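Local structure of GCN5-related N-acetyltransferase (Sphaerobacter thermophilus, 3TT2) at residues L182-T187 with S215-P220. The protein probably transfers an acyl group, such as acetyl from acetyl-CoA, to an acceptor, as GCN5-related N-acetyltransferases generally do. Sequence-based numbering, arbitrary orientation. Where two conformers were deposited one is given.
Sequences LDERAT and SERKDP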
loop_
_atom_site.group_PDB
_atom_site.type_symbol
_atom_site.label_atom_id
_atom_site.label_comp_id
_atom_site.label_asym_id
_atom_site.label_seq_id
_atom_site.Cartn_x
_atom_site.Cartn_y
_atom_site.Cartn_z
ATOM N N LEU A 182 -4.177 25.079 11.959
ATOM C CA LEU A 182 -2.972 25.865 11.780
ATOM C C LEU A 182 -2.125 25.237 10.698
ATOM O O LEU A 182 -1.876 25.826 9.642
ATOM C CB LEU A 182 -2.163 25.877 13.070
ATOM C CG LEU A 182 -2.352 27.058 14.004
ATOM C CD1 LEU A 182 -1.447 26.888 15.187
ATOM C CD2 LEU A 182 -2.024 28.337 13.276
ATOM N N ASP A 183 -1.671 24.025 10.980
ATOM C CA ASP A 183 -0.617 23.415 10.194
ATOM C C ASP A 183 -1.043 22.731 8.897
ATOM O O ASP A 183 -0.202 22.187 8.187
ATOM C CB ASP A 183 0.204 22.479 11.086
ATOM C CG ASP A 183 0.920 23.229 12.212
ATOM O OD1 ASP A 183 0.995 24.478 12.154
ATOM O OD2 ASP A 183 1.426 22.579 13.149
ATOM N N GLU A 184 -2.337 22.760 8.585
ATOM C CA GLU A 184 -2.857 22.080 7.390
ATOM C C GLU A 184 -2.105 22.385 6.085
ATOM O O GLU A 184 -1.495 21.497 5.499
ATOM C CB GLU A 184 -4.354 22.344 7.209
ATOM C CG GLU A 184 -5.264 21.358 7.906
ATOM C CD GLU A 184 -5.546 21.719 9.352
ATOM O OE1 GLU A 184 -5.177 22.824 9.794
ATOM O OE2 GLU A 184 -6.151 20.888 10.057
ATOM N N ARG A 185 -2.157 23.631 5.631
ATOM C CA ARG A 185 -1.605 23.967 4.323
ATOM C C ARG A 185 -0.103 23.754 4.294
ATOM O O ARG A 185 0.429 23.238 3.322
ATOM C CB ARG A 185 -1.941 25.414 3.945
ATOM C CG ARG A 185 -1.373 25.896 2.595
ATOM C CD ARG A 185 -2.452 25.971 1.489
ATOM N NE ARG A 185 -1.901 26.329 0.176
ATOM C CZ ARG A 185 -1.504 25.451 -0.748
ATOM N NH1 ARG A 185 -1.598 24.152 -0.514
ATOM N NH2 ARG A 185 -1.016 25.871 -1.911
ATOM N N ALA A 186 0.566 24.141 5.374
ATOM C CA ALA A 186 2.021 24.095 5.450
ATOM C C ALA A 186 2.540 22.672 5.392
ATOM O O ALA A 186 3.587 22.415 4.807
ATOM C CB ALA A 186 2.488 24.757 6.713
ATOM N N THR A 187 1.804 21.762 6.021
ATOM C CA THR A 187 2.158 20.352 6.083
ATOM C C THR A 187 1.978 19.731 4.725
ATOM O O THR A 187 2.816 18.974 4.245
ATOM C CB THR A 187 1.235 19.606 7.039
ATOM O OG1 THR A 187 1.619 19.891 8.385
ATOM C CG2 THR A 187 1.325 18.124 6.811
ATOM N N SER A 215 -9.943 11.828 8.227
ATOM C CA SER A 215 -9.970 10.897 9.339
ATOM C C SER A 215 -8.723 11.053 10.201
ATOM O O SER A 215 -8.829 11.282 11.404
ATOM C CB SER A 215 -10.060 9.467 8.824
ATOM O OG SER A 215 -8.860 9.122 8.157
ATOM N N GLU A 216 -7.548 10.941 9.583
ATOM C CA GLU A 216 -6.273 10.897 10.315
ATOM C C GLU A 216 -5.890 12.187 11.050
ATOM O O GLU A 216 -5.067 12.153 11.968
ATOM C CB GLU A 216 -5.127 10.509 9.382
ATOM C CG GLU A 216 -5.474 9.468 8.344
ATOM C CD GLU A 216 -4.450 9.435 7.229
ATOM O OE1 GLU A 216 -4.854 9.181 6.075
ATOM O OE2 GLU A 216 -3.246 9.675 7.507
ATOM N N ARG A 217 -6.465 13.316 10.633
ATOM C CA ARG A 217 -6.184 14.607 11.263
ATOM C C ARG A 217 -7.012 14.859 12.526
ATOM O O ARG A 217 -6.808 15.858 13.222
ATOM C CB ARG A 217 -6.376 15.745 10.271
ATOM C CG ARG A 217 -5.363 15.722 9.162
ATOM C CD ARG A 217 -5.510 16.896 8.236
ATOM N NE ARG A 217 -6.616 16.731 7.300
ATOM C CZ ARG A 217 -7.699 17.499 7.299
ATOM N NH1 ARG A 217 -7.810 18.469 8.194
ATOM N NH2 ARG A 217 -8.663 17.315 6.405
ATOM N N LYS A 218 -7.940 13.944 12.807
ATOM C CA LYS A 218 -8.690 13.932 14.057
ATOM C C LYS A 218 -7.864 13.207 15.131
ATOM O O LYS A 218 -8.322 13.028 16.258
ATOM C CB LYS A 218 -10.049 13.253 13.867
ATOM C CG LYS A 218 -10.982 13.985 12.901
ATOM C CD LYS A 218 -12.394 13.357 12.843
ATOM C CE LYS A 218 -12.358 11.880 12.448
ATOM N NZ LYS A 218 -13.714 11.259 12.268
ATOM N N ASP A 219 -6.658 12.772 14.751
ATOM C CA ASP A 219 -5.705 12.088 15.631
ATOM C C ASP A 219 -4.296 12.628 15.364
ATOM O O ASP A 219 -3.422 11.892 14.912
ATOM C CB ASP A 219 -5.726 10.610 15.306
ATOM C CG ASP A 219 -5.073 9.761 16.368
ATOM O OD1 ASP A 219 -4.392 10.308 17.267
ATOM O OD2 ASP A 219 -5.250 8.525 16.296
ATOM N N PRO A 220 -4.079 13.918 15.641
ATOM C CA PRO A 220 -2.858 14.651 15.293
ATOM C C PRO A 220 -1.638 14.213 16.098
ATOM O O PRO A 220 -0.515 14.544 15.718
ATOM C CB PRO A 220 -3.203 16.097 15.640
ATOM C CG PRO A 220 -4.551 16.059 16.321
ATOM C CD PRO A 220 -4.899 14.661 16.607
#
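Between 182-187 and 215-220, only Glu184 and Arg217 touch, where the start of helix 184-194 faces the loop that runs from helix 206-213 to strand 223-228. Asp183 turns its carboxylate to Arg176 and the backbone N of Val179, while its carbonyl O receives two donors one turn on: Thr187 N at 3.0 Å and Thr187 OG1 at 2.9 Å, the hydroxyl standing above the carbonyl plane. The Glu184 chain folds at its second torsion (chi2 86°), a bend that accompanies the approach of OE2 to Arg217 NH1, a salt bridge at 3.5 Å. OE1 accepts from the backbone N of Gly181, and OE2 too has a hydrogen-bond partner close in sequence to the segments. OE2 lies at the edge of the guanidinium, near its plane, but the carboxylate itself is turned almost perpendicular (88°), so the two groups do not pair side by side. Glu184 CG adds a looser touch to NH1 at 3.9 Å. Further along, Thr187 looks instead to Phe178 and Leu225. On the other side, Arg217 is bent at chi3 and committed elsewhere too: NH2 bonds to the carbonyl O of Leu210 and NE to the hydroxyl of Thr213, which tie its head to helix 206-213, and its chain rests on Trp223. Backbones stay well apart, 9.1 Å between Glu184 CA and Arg217 CA. With no hydrogen bond across and a single long ion pair at the surface of the C-terminal GNAT region, the attraction is chiefly electrostatic and probably modest, each group probably held mainly by its partners nearby.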